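Local coordinates for protein polyhedrin (Orgyia pseudotsugata cypovirus 5, PDB 5A8U) that forms the crystalline matrix of viral occlusion bodies (polyhedra), which shield virus particles from the environment until insect larvae eat them, at residues 30-35 against 110-115; 43-48 against 221-226; 56-61 against 188-193. All coordinates share one frame; numbering follows the deposited sequence.

Interaction 1: 30-35 against 110-115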
ATOM      1  N   ILE A  30      -9.955   8.371  13.421  1.00  7.80           N
ATOM      2  CA  ILE A  30      -9.247   7.561  14.401  1.00  5.42           C
ATOM      3  C   ILE A  30      -7.796   7.549  13.934  1.00  7.75           C
ATOM      4  O   ILE A  30      -7.535   7.553  12.728  1.00  9.28           O
ATOM      5  CB  ILE A  30      -9.817   6.103  14.502  1.00  8.58           C
ATOM      6  CG1 ILE A  30      -9.915   5.432  13.130  1.00 16.97           C
ATOM      7  CG2 ILE A  30     -11.196   6.095  15.194  1.00 10.46           C
ATOM      8  CD1 ILE A  30     -10.186   3.903  13.210  1.00 16.64           C
ATOM      9  N   ASN A  31      -6.864   7.590  14.882  1.00  7.68           N
ATOM     10  CA  ASN A  31      -5.440   7.668  14.563  1.00  7.83           C
ATOM     11  C   ASN A  31      -4.701   6.501  15.175  1.00  8.11           C
ATOM     12  O   ASN A  31      -4.956   6.115  16.310  1.00  8.46           O
ATOM     13  CB  ASN A  31      -4.827   8.966  15.085  1.00  9.05           C
ATOM     14  CG  ASN A  31      -5.103  10.144  14.185  1.00 12.39           C
ATOM     15  OD1 ASN A  31      -4.282  10.510  13.351  1.00 11.38           O
ATOM     16  ND2 ASN A  31      -6.277  10.748  14.349  1.00 14.78           N
ATOM     17  N   VAL A  32      -3.781   5.942  14.410  1.00  6.36           N
ATOM     18  CA  VAL A  32      -2.872   4.933  14.915  1.00  5.78           C
ATOM     19  C   VAL A  32      -1.481   5.445  14.602  1.00  4.19           C
ATOM     20  O   VAL A  32      -1.195   5.818  13.465  1.00  5.61           O
ATOM     21  CB  VAL A  32      -3.113   3.577  14.241  1.00  6.27           C
ATOM     22  CG1 VAL A  32      -2.114   2.553  14.749  1.00  8.48           C
ATOM     23  CG2 VAL A  32      -4.551   3.120  14.542  1.00  7.48           C
ATOM     24  N   THR A  33      -0.631   5.507  15.621  1.00  4.17           N
ATOM     25  CA  THR A  33       0.730   5.971  15.447  1.00  5.18           C
ATOM     26  C   THR A  33       1.689   4.892  15.945  1.00  6.84           C
ATOM     27  O   THR A  33       1.503   4.296  17.017  1.00  5.31           O
ATOM     28  CB  THR A  33       0.979   7.301  16.175  1.00  7.33           C
ATOM     29  OG1 THR A  33      -0.017   8.246  15.765  1.00  9.55           O
ATOM     30  CG2 THR A  33       2.368   7.882  15.822  1.00  7.18           C
ATOM     31  N   VAL A  34       2.676   4.594  15.117  1.00  5.40           N
ATOM     32  CA  VAL A  34       3.774   3.749  15.549  1.00  5.81           C
ATOM     33  C   VAL A  34       4.990   4.635  15.701  1.00  5.79           C
ATOM     34  O   VAL A  34       5.376   5.344  14.764  1.00  5.56           O
ATOM     35  CB  VAL A  34       4.073   2.649  14.520  1.00  8.03           C
ATOM     36  CG1 VAL A  34       5.489   2.041  14.734  1.00  5.83           C
ATOM     37  CG2 VAL A  34       2.990   1.604  14.570  1.00  5.85           C
ATOM     38  N   VAL A  35       5.570   4.626  16.895  1.00  4.73           N
ATOM     39  CA  VAL A  35       6.770   5.411  17.141  1.00  3.92           C
ATOM     40  C   VAL A  35       7.926   4.476  17.419  1.00  4.91           C
ATOM     41  O   VAL A  35       7.912   3.749  18.406  1.00  5.69           O
ATOM     42  CB  VAL A  35       6.615   6.354  18.335  1.00  4.66           C
ATOM     43  CG1 VAL A  35       7.859   7.228  18.465  1.00  6.98           C
ATOM     44  CG2 VAL A  35       5.405   7.243  18.150  1.00  7.84           C
ATOM     45  N   MET A 110       9.283   0.292  20.647  1.00  5.00           N
ATOM     46  CA  MET A 110       8.236   1.016  19.946  1.00  6.09           C
ATOM     47  C   MET A 110       7.145   1.431  20.929  1.00  4.75           C
ATOM     48  O   MET A 110       6.896   0.756  21.929  1.00  7.97           O
ATOM     49  CB  MET A 110       7.656   0.152  18.829  1.00  8.88           C
ATOM     50  CG  MET A 110       6.227   0.447  18.425  1.00 17.46           C
ATOM     51  SD  MET A 110       5.636  -0.877  17.332  1.00 20.99           S
ATOM     52  CE  MET A 110       6.080  -2.262  18.296  1.00  8.69           C
ATOM     53  N   GLN A 111       6.529   2.571  20.651  1.00  4.87           N
ATOM     54  CA  GLN A 111       5.275   2.948  21.290  1.00  3.18           C
ATOM     55  C   GLN A 111       4.172   2.846  20.225  1.00  5.18           C
ATOM     56  O   GLN A 111       4.310   3.390  19.132  1.00  6.42           O
ATOM     57  CB  GLN A 111       5.350   4.372  21.853  1.00  6.03           C
ATOM     58  CG  GLN A 111       4.121   4.711  22.671  1.00  5.50           C
ATOM     59  CD  GLN A 111       4.127   6.115  23.240  1.00  9.74           C
ATOM     60  OE1 GLN A 111       3.111   6.569  23.772  1.00  9.16           O
ATOM     61  NE2 GLN A 111       5.267   6.812  23.135  1.00  8.87           N
ATOM     62  N   PHE A 112       3.099   2.133  20.548  1.00  4.45           N
ATOM     63  CA  PHE A 112       1.976   1.956  19.641  1.00  6.08           C
ATOM     64  C   PHE A 112       0.821   2.727  20.279  1.00  5.86           C
ATOM     65  O   PHE A 112       0.382   2.401  21.386  1.00  6.21           O
ATOM     66  CB  PHE A 112       1.665   0.454  19.517  1.00  8.84           C
ATOM     67  CG  PHE A 112       0.464   0.126  18.636  1.00  8.94           C
ATOM     68  CD1 PHE A 112       0.549   0.254  17.258  1.00  8.78           C
ATOM     69  CD2 PHE A 112      -0.715  -0.365  19.190  1.00  9.11           C
ATOM     70  CE1 PHE A 112      -0.540  -0.059  16.438  1.00 10.14           C
ATOM     71  CE2 PHE A 112      -1.802  -0.697  18.372  1.00 11.94           C
ATOM     72  CZ  PHE A 112      -1.710  -0.551  17.004  1.00  9.17           C
ATOM     73  N   ILE A 113       0.375   3.788  19.615  1.00  7.23           N
ATOM     74  CA  ILE A 113      -0.617   4.684  20.197  1.00  5.42           C
ATOM     75  C   ILE A 113      -1.881   4.684  19.352  1.00  5.83           C
ATOM     76  O   ILE A 113      -1.822   4.874  18.149  1.00  6.28           O
ATOM     77  CB  ILE A 113      -0.098   6.129  20.271  1.00  7.61           C
ATOM     78  CG1 ILE A 113       1.358   6.150  20.746  1.00  7.27           C
ATOM     79  CG2 ILE A 113      -1.017   6.977  21.144  1.00  7.65           C
ATOM     80  CD1 ILE A 113       2.024   7.514  20.610  1.00  7.29           C
ATOM     81  N   VAL A 114      -3.029   4.490  19.989  1.00  5.52           N
ATOM     82  CA  VAL A 114      -4.292   4.466  19.261  1.00  7.18           C
ATOM     83  C   VAL A 114      -5.198   5.528  19.869  1.00  7.87           C
ATOM     84  O   VAL A 114      -5.371   5.551  21.076  1.00  7.06           O
ATOM     85  CB  VAL A 114      -4.980   3.089  19.387  1.00  5.79           C
ATOM     86  CG1 VAL A 114      -6.297   3.077  18.605  1.00  8.15           C
ATOM     87  CG2 VAL A 114      -4.050   1.971  18.882  1.00  6.48           C
ATOM     88  N   GLN A 115      -5.748   6.418  19.046  1.00  8.30           N
ATOM     89  CA  GLN A 115      -6.550   7.533  19.562  1.00  7.33           C
ATOM     90  C   GLN A 115      -7.862   7.741  18.782  1.00  7.93           C
ATOM     91  O   GLN A 115      -7.889   7.632  17.560  1.00  8.19           O
ATOM     92  CB  GLN A 115      -5.710   8.821  19.560  1.00  8.81           C
ATOM     93  CG  GLN A 115      -6.509  10.099  19.847  1.00  9.12           C
ATOM     94  CD  GLN A 115      -5.623  11.329  19.972  1.00  8.47           C
ATOM     95  OE1 GLN A 115      -4.405  11.218  20.146  1.00  8.73           O
ATOM     96  NE2 GLN A 115      -6.232  12.513  19.890  1.00 11.68           N
TER
HETATM   97  O   HOH W   1      -8.244  10.543  16.576  1.00 17.30           O
HETATM   98  O   HOH W   2      -2.142   7.866  17.409  1.00  8.77           O

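Interaction 2: 43-48 against 221-226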
ATOM      1  N   VAL A  43      13.600   9.264  16.874  1.00  5.55           N
ATOM      2  CA  VAL A  43      12.314   8.566  16.837  1.00  5.43           C
ATOM      3  C   VAL A  43      11.763   8.630  15.424  1.00  7.31           C
ATOM      4  O   VAL A  43      11.821   9.684  14.774  1.00  8.69           O
ATOM      5  CB  VAL A  43      11.284   9.088  17.893  1.00  4.98           C
ATOM      6  CG1 VAL A  43      11.739   8.727  19.308  1.00  8.57           C
ATOM      7  CG2 VAL A  43      11.040  10.592  17.757  1.00  8.06           C
ATOM      8  N   GLN A  44      11.281   7.490  14.930  1.00  4.51           N
ATOM      9  CA  GLN A  44      10.659   7.460  13.613  1.00  4.78           C
ATOM     10  C   GLN A  44       9.174   7.245  13.795  1.00  5.67           C
ATOM     11  O   GLN A  44       8.757   6.305  14.474  1.00  6.43           O
ATOM     12  CB  GLN A  44      11.253   6.358  12.725  1.00  4.43           C
ATOM     13  CG  GLN A  44      10.721   6.425  11.284  1.00  5.67           C
ATOM     14  CD  GLN A  44      11.493   5.535  10.320  1.00  7.91           C
ATOM     15  OE1 GLN A  44      11.524   5.815   9.116  1.00 10.95           O
ATOM     16  NE2 GLN A  44      12.116   4.462  10.830  1.00  8.80           N
ATOM     17  N   VAL A  45       8.389   8.110  13.160  1.00  3.04           N
ATOM     18  CA  VAL A  45       6.944   8.159  13.337  1.00  4.36           C
ATOM     19  C   VAL A  45       6.229   7.717  12.071  1.00  5.75           C
ATOM     20  O   VAL A  45       6.564   8.150  10.969  1.00  5.39           O
ATOM     21  CB  VAL A  45       6.504   9.603  13.634  1.00  4.98           C
ATOM     22  CG1 VAL A  45       4.958   9.715  13.754  1.00  7.01           C
ATOM     23  CG2 VAL A  45       7.228  10.124  14.902  1.00  7.04           C
ATOM     24  N   TYR A  46       5.239   6.852  12.245  1.00  4.79           N
ATOM     25  CA  TYR A  46       4.277   6.544  11.199  1.00  6.01           C
ATOM     26  C   TYR A  46       2.898   6.748  11.789  1.00  6.80           C
ATOM     27  O   TYR A  46       2.586   6.181  12.834  1.00  5.71           O
ATOM     28  CB  TYR A  46       4.404   5.078  10.768  1.00  5.13           C
ATOM     29  CG  TYR A  46       5.701   4.748  10.062  1.00  5.01           C
ATOM     30  CD1 TYR A  46       5.831   4.941   8.687  1.00  7.59           C
ATOM     31  CD2 TYR A  46       6.792   4.256  10.771  1.00  5.64           C
ATOM     32  CE1 TYR A  46       7.031   4.639   8.038  1.00  7.24           C
ATOM     33  CE2 TYR A  46       7.975   3.954  10.138  1.00  5.33           C
ATOM     34  CZ  TYR A  46       8.093   4.163   8.778  1.00  7.09           C
ATOM     35  OH  TYR A  46       9.273   3.853   8.136  1.00  8.94           O
ATOM     36  N   ASN A  47       2.082   7.565  11.125  1.00  5.27           N
ATOM     37  CA  ASN A  47       0.735   7.900  11.574  1.00  5.97           C
ATOM     38  C   ASN A  47      -0.307   7.597  10.491  1.00  8.04           C
ATOM     39  O   ASN A  47      -0.277   8.177   9.411  1.00  8.16           O
ATOM     40  CB  ASN A  47       0.678   9.370  12.035  1.00  5.63           C
ATOM     41  CG  ASN A  47      -0.747   9.878  12.236  1.00  9.21           C
ATOM     42  OD1 ASN A  47      -1.209  10.746  11.502  1.00 12.41           O
ATOM     43  ND2 ASN A  47      -1.454   9.320  13.218  1.00  7.78           N
ATOM     44  N   TRP A  48      -1.187   6.645  10.784  1.00  7.47           N
ATOM     45  CA  TRP A  48      -2.316   6.294   9.911  1.00  8.09           C
ATOM     46  C   TRP A  48      -3.624   6.903  10.440  1.00  7.53           C
ATOM     47  O   TRP A  48      -3.821   7.003  11.648  1.00  9.31           O
ATOM     48  CB  TRP A  48      -2.494   4.779   9.863  1.00  5.79           C
ATOM     49  CG  TRP A  48      -1.396   3.965   9.238  1.00  9.84           C
ATOM     50  CD1 TRP A  48      -1.384   3.431   7.977  1.00 15.52           C
ATOM     51  CD2 TRP A  48      -0.196   3.505   9.878  1.00  7.94           C
ATOM     52  NE1 TRP A  48      -0.236   2.691   7.787  1.00 11.58           N
ATOM     53  CE2 TRP A  48       0.511   2.732   8.936  1.00 11.33           C
ATOM     54  CE3 TRP A  48       0.358   3.697  11.146  1.00  8.39           C
ATOM     55  CZ2 TRP A  48       1.743   2.143   9.232  1.00  9.34           C
ATOM     56  CZ3 TRP A  48       1.580   3.105  11.438  1.00  9.10           C
ATOM     57  CH2 TRP A  48       2.257   2.339  10.487  1.00  7.85           C
ATOM     58  N   PRO A 221      -3.839   9.617   3.628  1.00  7.10           N
ATOM     59  CA  PRO A 221      -2.375   9.515   3.541  1.00  6.97           C
ATOM     60  C   PRO A 221      -1.785   9.098   4.878  1.00  7.41           C
ATOM     61  O   PRO A 221      -2.317   9.464   5.927  1.00  9.16           O
ATOM     62  CB  PRO A 221      -1.944  10.950   3.188  1.00  9.22           C
ATOM     63  CG  PRO A 221      -3.053  11.820   3.710  1.00  9.78           C
ATOM     64  CD  PRO A 221      -4.309  11.011   3.486  1.00  9.91           C
ATOM     65  N   THR A 222      -0.705   8.320   4.830  1.00  7.14           N
ATOM     66  CA  THR A 222       0.050   7.964   6.032  1.00  8.37           C
ATOM     67  C   THR A 222       1.199   8.945   6.225  1.00  8.03           C
ATOM     68  O   THR A 222       2.059   9.083   5.358  1.00 14.10           O
ATOM     69  CB  THR A 222       0.620   6.534   5.923  1.00 11.86           C
ATOM     70  OG1 THR A 222      -0.446   5.625   5.628  1.00 12.70           O
ATOM     71  CG2 THR A 222       1.315   6.112   7.235  1.00 13.99           C
ATOM     72  N   PHE A 223       1.206   9.630   7.358  1.00  5.86           N
ATOM     73  CA  PHE A 223       2.268  10.572   7.665  1.00  6.97           C
ATOM     74  C   PHE A 223       3.483   9.823   8.200  1.00  7.37           C
ATOM     75  O   PHE A 223       3.357   8.896   9.007  1.00  7.21           O
ATOM     76  CB  PHE A 223       1.811  11.582   8.711  1.00  6.53           C
ATOM     77  CG  PHE A 223       2.937  12.397   9.279  1.00  7.81           C
ATOM     78  CD1 PHE A 223       3.373  13.543   8.628  1.00 10.18           C
ATOM     79  CD2 PHE A 223       3.604  11.984  10.427  1.00  8.45           C
ATOM     80  CE1 PHE A 223       4.444  14.281   9.137  1.00 10.65           C
ATOM     81  CE2 PHE A 223       4.663  12.721  10.939  1.00  7.67           C
ATOM     82  CZ  PHE A 223       5.078  13.869  10.298  1.00  7.03           C
ATOM     83  N   SER A 224       4.667  10.231   7.763  1.00  4.67           N
ATOM     84  CA  SER A 224       5.854   9.665   8.361  1.00  6.41           C
ATOM     85  C   SER A 224       7.011  10.644   8.336  1.00  5.33           C
ATOM     86  O   SER A 224       7.221  11.354   7.350  1.00  4.61           O
ATOM     87  CB  SER A 224       6.257   8.386   7.624  1.00  6.39           C
ATOM     88  OG  SER A 224       7.384   7.806   8.262  1.00  5.91           O
ATOM     89  N   THR A 225       7.770  10.668   9.420  1.00  4.90           N
ATOM     90  CA  THR A 225       9.049  11.377   9.416  1.00  5.41           C
ATOM     91  C   THR A 225       9.909  10.797  10.519  1.00  6.63           C
ATOM     92  O   THR A 225       9.434   9.988  11.321  1.00  6.31           O
ATOM     93  CB  THR A 225       8.896  12.910   9.637  1.00  7.94           C
ATOM     94  OG1 THR A 225      10.131  13.554   9.283  1.00  8.52           O
ATOM     95  CG2 THR A 225       8.560  13.229  11.086  1.00  8.07           C
ATOM     96  N   ALA A 226      11.174  11.194  10.548  1.00  5.20           N
ATOM     97  CA  ALA A 226      12.017  10.876  11.690  1.00  4.67           C
ATOM     98  C   ALA A 226      12.486  12.178  12.308  1.00  4.60           C
ATOM     99  O   ALA A 226      12.791  13.137  11.591  1.00  6.13           O
ATOM    100  CB  ALA A 226      13.207  10.029  11.271  1.00  7.53           C
TER
HETATM  101  O   HOH W   3      -1.815  10.782   8.587  1.00 18.45           O

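Interaction 3: 56-61 against 188-193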
ATOM      1  N   GLY A  56      -2.704  -1.794   8.825  1.00  5.33           N
ATOM      2  CA  GLY A  56      -1.444  -1.483   8.188  1.00  5.93           C
ATOM      3  C   GLY A  56      -0.366  -2.417   8.690  1.00  5.55           C
ATOM      4  O   GLY A  56      -0.640  -3.334   9.474  1.00  6.12           O
ATOM      5  N   SER A  57       0.853  -2.183   8.222  1.00  6.14           N
ATOM      6  CA  SER A  57       1.973  -3.035   8.560  1.00  4.71           C
ATOM      7  C   SER A  57       3.274  -2.291   8.295  1.00  4.65           C
ATOM      8  O   SER A  57       3.294  -1.299   7.570  1.00  6.20           O
ATOM      9  CB  SER A  57       1.933  -4.338   7.736  1.00  6.37           C
ATOM     10  OG  SER A  57       2.299  -4.115   6.372  1.00  6.70           O
ATOM     11  N   LEU A  58       4.359  -2.776   8.881  1.00  4.60           N
ATOM     12  CA  LEU A  58       5.677  -2.264   8.538  1.00  5.86           C
ATOM     13  C   LEU A  58       6.621  -3.446   8.407  1.00  5.38           C
ATOM     14  O   LEU A  58       6.753  -4.237   9.345  1.00  7.81           O
ATOM     15  CB  LEU A  58       6.210  -1.334   9.627  1.00  5.45           C
ATOM     16  CG  LEU A  58       5.433  -0.049   9.884  1.00  5.53           C
ATOM     17  CD1 LEU A  58       5.962   0.599  11.157  1.00  6.51           C
ATOM     18  CD2 LEU A  58       5.555   0.898   8.689  1.00  5.97           C
ATOM     19  N   ASN A  59       7.272  -3.586   7.256  1.00  7.02           N
ATOM     20  CA  ASN A  59       8.316  -4.603   7.154  1.00  5.70           C
ATOM     21  C   ASN A  59       9.682  -4.068   7.600  1.00  5.51           C
ATOM     22  O   ASN A  59       9.792  -2.906   8.038  1.00  6.56           O
ATOM     23  CB  ASN A  59       8.365  -5.240   5.757  1.00  6.89           C
ATOM     24  CG  ASN A  59       8.721  -4.253   4.666  1.00  9.21           C
ATOM     25  OD1 ASN A  59       9.100  -3.101   4.936  1.00  7.46           O
ATOM     26  ND2 ASN A  59       8.627  -4.710   3.415  1.00  6.91           N
ATOM     27  N   ARG A  60      10.732  -4.890   7.526  1.00  6.23           N
ATOM     28  CA  ARG A  60      12.011  -4.432   8.086  1.00  8.51           C
ATOM     29  C   ARG A  60      12.537  -3.185   7.381  1.00  5.74           C
ATOM     30  O   ARG A  60      13.164  -2.323   8.015  1.00  6.98           O
ATOM     31  CB  ARG A  60      13.091  -5.539   8.103  1.00  8.12           C
ATOM     32  CG  ARG A  60      13.027  -6.486   9.318  1.00 17.50           C
ATOM     33  CD  ARG A  60      12.895  -5.770  10.700  1.00 12.72           C
ATOM     34  NE  ARG A  60      14.141  -5.211  11.245  1.00 12.82           N
ATOM     35  CZ  ARG A  60      14.242  -4.706  12.478  1.00 16.59           C
ATOM     36  NH1 ARG A  60      13.180  -4.709  13.280  1.00  8.41           N
ATOM     37  NH2 ARG A  60      15.396  -4.215  12.929  1.00 10.65           N
ATOM     38  N   GLN A  61      12.246  -3.051   6.092  1.00  4.93           N
ATOM     39  CA  GLN A  61      12.721  -1.878   5.356  1.00  5.31           C
ATOM     40  C   GLN A  61      12.201  -0.569   5.949  1.00  6.46           C
ATOM     41  O   GLN A  61      12.879   0.452   5.882  1.00  7.62           O
ATOM     42  CB  GLN A  61      12.335  -1.960   3.877  1.00  7.93           C
ATOM     43  CG  GLN A  61      13.234  -2.890   3.067  1.00  8.03           C
ATOM     44  CD  GLN A  61      12.737  -4.325   2.997  1.00  7.49           C
ATOM     45  OE1 GLN A  61      11.952  -4.752   3.841  1.00  6.54           O
ATOM     46  NE2 GLN A  61      13.228  -5.088   2.009  1.00  7.50           N
ATOM     47  N   PRO A 188      11.714  -7.090  15.031  1.00  7.42           N
ATOM     48  CA  PRO A 188      10.349  -7.380  14.601  1.00  5.55           C
ATOM     49  C   PRO A 188       9.896  -6.687  13.320  1.00  7.17           C
ATOM     50  O   PRO A 188      10.468  -5.695  12.859  1.00  5.03           O
ATOM     51  CB  PRO A 188       9.506  -6.850  15.771  1.00  6.96           C
ATOM     52  CG  PRO A 188      10.265  -5.664  16.234  1.00  6.48           C
ATOM     53  CD  PRO A 188      11.743  -6.085  16.116  1.00  6.54           C
ATOM     54  N   THR A 189       8.857  -7.268  12.733  1.00  5.69           N
ATOM     55  CA  THR A 189       8.007  -6.559  11.797  1.00  8.18           C
ATOM     56  C   THR A 189       6.582  -6.629  12.362  1.00  6.80           C
ATOM     57  O   THR A 189       6.300  -7.475  13.216  1.00  6.32           O
ATOM     58  CB  THR A 189       8.117  -7.153  10.381  1.00  8.04           C
ATOM     59  OG1 THR A 189       7.749  -8.534  10.408  1.00  8.60           O
ATOM     60  CG2 THR A 189       9.563  -7.055   9.889  1.00  8.38           C
ATOM     61  N   ILE A 190       5.696  -5.738  11.924  1.00  6.46           N
ATOM     62  CA  ILE A 190       4.386  -5.649  12.569  1.00  5.53           C
ATOM     63  C   ILE A 190       3.234  -5.512  11.597  1.00  5.90           C
ATOM     64  O   ILE A 190       3.400  -5.009  10.495  1.00  5.83           O
ATOM     65  CB  ILE A 190       4.279  -4.446  13.549  1.00  8.23           C
ATOM     66  CG1 ILE A 190       4.326  -3.111  12.797  1.00  7.49           C
ATOM     67  CG2 ILE A 190       5.322  -4.548  14.679  1.00  7.27           C
ATOM     68  CD1 ILE A 190       4.065  -1.931  13.704  1.00 10.24           C
ATOM     69  N   GLY A 191       2.071  -5.971  12.043  1.00  5.76           N
ATOM     70  CA  GLY A 191       0.797  -5.670  11.414  1.00  6.50           C
ATOM     71  C   GLY A 191      -0.184  -5.278  12.507  1.00  5.54           C
ATOM     72  O   GLY A 191      -0.060  -5.718  13.648  1.00  7.17           O
ATOM     73  N   PHE A 192      -1.153  -4.435  12.180  1.00  4.93           N
ATOM     74  CA  PHE A 192      -2.160  -4.040  13.169  1.00  3.77           C
ATOM     75  C   PHE A 192      -3.541  -3.821  12.532  1.00  5.21           C
ATOM     76  O   PHE A 192      -3.656  -3.561  11.317  1.00  4.55           O
ATOM     77  CB  PHE A 192      -1.719  -2.762  13.908  1.00  4.34           C
ATOM     78  CG  PHE A 192      -1.638  -1.554  13.005  1.00  6.95           C
ATOM     79  CD1 PHE A 192      -2.780  -0.809  12.721  1.00  8.13           C
ATOM     80  CD2 PHE A 192      -0.435  -1.189  12.415  1.00  9.11           C
ATOM     81  CE1 PHE A 192      -2.727   0.288  11.854  1.00 11.40           C
ATOM     82  CE2 PHE A 192      -0.380  -0.083  11.549  1.00  8.65           C
ATOM     83  CZ  PHE A 192      -1.529   0.644  11.276  1.00  9.78           C
ATOM     84  N   GLU A 193      -4.578  -3.938  13.360  1.00  4.75           N
ATOM     85  CA  GLU A 193      -5.950  -3.580  12.954  1.00  2.96           C
ATOM     86  C   GLU A 193      -6.609  -2.840  14.096  1.00  4.99           C
ATOM     87  O   GLU A 193      -6.548  -3.282  15.236  1.00  5.04           O
ATOM     88  CB  GLU A 193      -6.781  -4.827  12.627  1.00  5.35           C
ATOM     89  CG  GLU A 193      -6.122  -5.752  11.612  1.00  4.76           C
ATOM     90  CD  GLU A 193      -6.867  -7.067  11.421  1.00  4.96           C
ATOM     91  OE1 GLU A 193      -7.764  -7.381  12.244  1.00  7.86           O
ATOM     92  OE2 GLU A 193      -6.562  -7.781  10.442  1.00  5.76           O
TER

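Interaction 1: 30-35 against 110-115
Asn-31, Thr-33 and Val-35 pair with Gln-115, Ile-113 and Gln-111 as the hydrogen-bonded rungs of an antiparallel ladder, one of the inner joints of the larger antiparallel sheet. Each rung carries two backbone bonds, and the one from Ile-113 N to Thr-33 O, 2.9 Å long, is almost straight at 176°. The axes of the two segments approach to 4.8 Å, with their directions 172° from each other. On the face bearing Val-32, Val-34, Phe-112 and Val-114 the packing is apolar. Val-32 CG1, swung anti to the backbone N (chi1 178°), comes within 3.5 Å of Phe-112 CE1, while Val-34 CG2 meets the ring edge in its plane, 3.9 Å from Phe-112 CD1. The other branch, Val-34 CG1, lies 3.9 Å from the sulfur SD of Met-110. Beyond this layer Phe-192, Val-194 and Ile-190 of strand 189-195 press on the valines.

The reverse face mixes polar and apolar groups. Val-35 CG2 packs against Ile-113 CD1 at 4.2 Å. Phe-238 of helix 230-241 covers Val-35 and Thr-33, and Asn-47 ND2, on the adjoining strand, donates to both Asn-31 OD1 and Thr-33 OG1. Gln-111 bonds to Ser-174 and Gln-246 and Gln-115 to Val-244 and Glu-242, which fixes both amides; Val-145 of the second subunit packs on Asn-31 and Gln-115. A water donates to Ile-113 O, which already accepts from Thr-33 N, and lies 2.7 Å from Thr-33 OG1.

Interaction 2: 43-48 against 221-226
Ser-224 turns OG anti to its own N (chi1 -177°), while Tyr-46 swings its ring back beside its N (chi1 -67°); the hydroxyl thereby comes to lie over one face of the ring, toward the rim, 3.1 Å above the plane. The two residues form a non-hydrogen-bonded pair in the antiparallel ladder that adds strand 223-227 as the outermost strand of the larger sheet within this chain. Ser-224 OG donates to Val-45 O at 2.8 Å, tilted out of the carbonyl plane. That oxygen also accepts from Thr-225 N, a longer, clearly bent bond of 3.2 Å, so two donors grip one carbonyl. Next to it, Val-45 N points straight at Thr-225 O. Asn-70 also bonds to Ser-224 OG, and the tyrosine hydroxyl reaches Leu-62 O.

At the far end, Thr-222 CG2 sits 3.7 Å from the centroid of the five-membered ring of Trp-48 and only 6° off its normal, a CH-pi contact over the indole face. On the opposite face of the sheet, Phe-223 offers its ring edge to Val-45 CG1, which lies 4.1 Å from Phe-223 CE2, and to Asn-47 CB. Asn-47 and Phe-223 also exchange two backbone bonds, the shorter from Asn-47 N to Phe-223 O at 2.8 Å. Phe-237 of helix 230-241 stacks on that phenylalanine, and Asn-47 OD1 receives Arg-241. Beyond this outermost strand lies the second subunit, whose Asn-59 and Gln-61 donate to the carbonyls of Thr-222 and Ser-224. Beside Pro-221 a water lies 3.0 Å from Asn-47 OD1 and from Pro-221 O.

Interaction 3: 56-61 against 188-193
Arg-60 NH1 donates to Pro-188 O at 2.9 Å and 163°, with the oxygen at the edge of the guanidinium and only 1° out of its plane. The side chain reaches it by bending at chi2 and chi3, a fold that carries CG and CD across the methyl of Thr-189; Thr-189 CG2 lies 3.6 Å from Arg-60 CG. A salt bridge from NH2 to Asp-106 gives the same guanidinium a second partner, which probably helps to fix its rotation.

Four backbone bonds follow along the strands. Gly-56 exchanges two with Phe-192, and Leu-58 two with Ile-190, the shortest being Leu-58 N to Ile-190 O at 2.9 Å. Between these pairs Ser-57 faces Gly-191, where the two CA atoms approach to 4.1 Å.

The ring of Phe-192 lies flat over the Gly-56 backbone: Gly-56 CA is 4.1 Å from the ring centroid, a CH-pi contact, and the glycine N stands above the same face toward the rim. The phenylalanine takes this place because CG sits between its N and carbonyl carbon (chi1 65°), which folds the ring across to the partner strand, over the backbone of Gly-56. On this face Leu-58 and Ile-190 lie side by side, their CD1 atoms 4.1 Å apart, and Leu-58 touches Val-34 of the larger sheet. On the third subunit, Met-69 O accepts from Gln-61 NE2 and Pro-221 packs on Thr-189. Here the outermost strand, within this chain, of the smaller antiparallel sheet runs directly into helix 60-63, with Asn-59 at the N-cap position.

Interactions 1 and 2 belong to the larger antiparallel sheet, their centres 10 Å apart, and meet where strands 30-37 and 43-50 lie side by side. Interaction 3 lies in the smaller sheet, with its centre 13 Å from each of the others. Val-32, Val-34, Tyr-46 and Trp-48 of the first sheet meet Leu-58, Ile-190 and Phe-192 of the second in a shared apolar layer. Along the chain, interaction 1 crosses both others, while interaction 3 is nested within the loop closed by interaction 2, so distant segments are interwoven. Segments 56-61 and 221-226 also bond to each other between subunits, joining both sheets to the trimeric assembly.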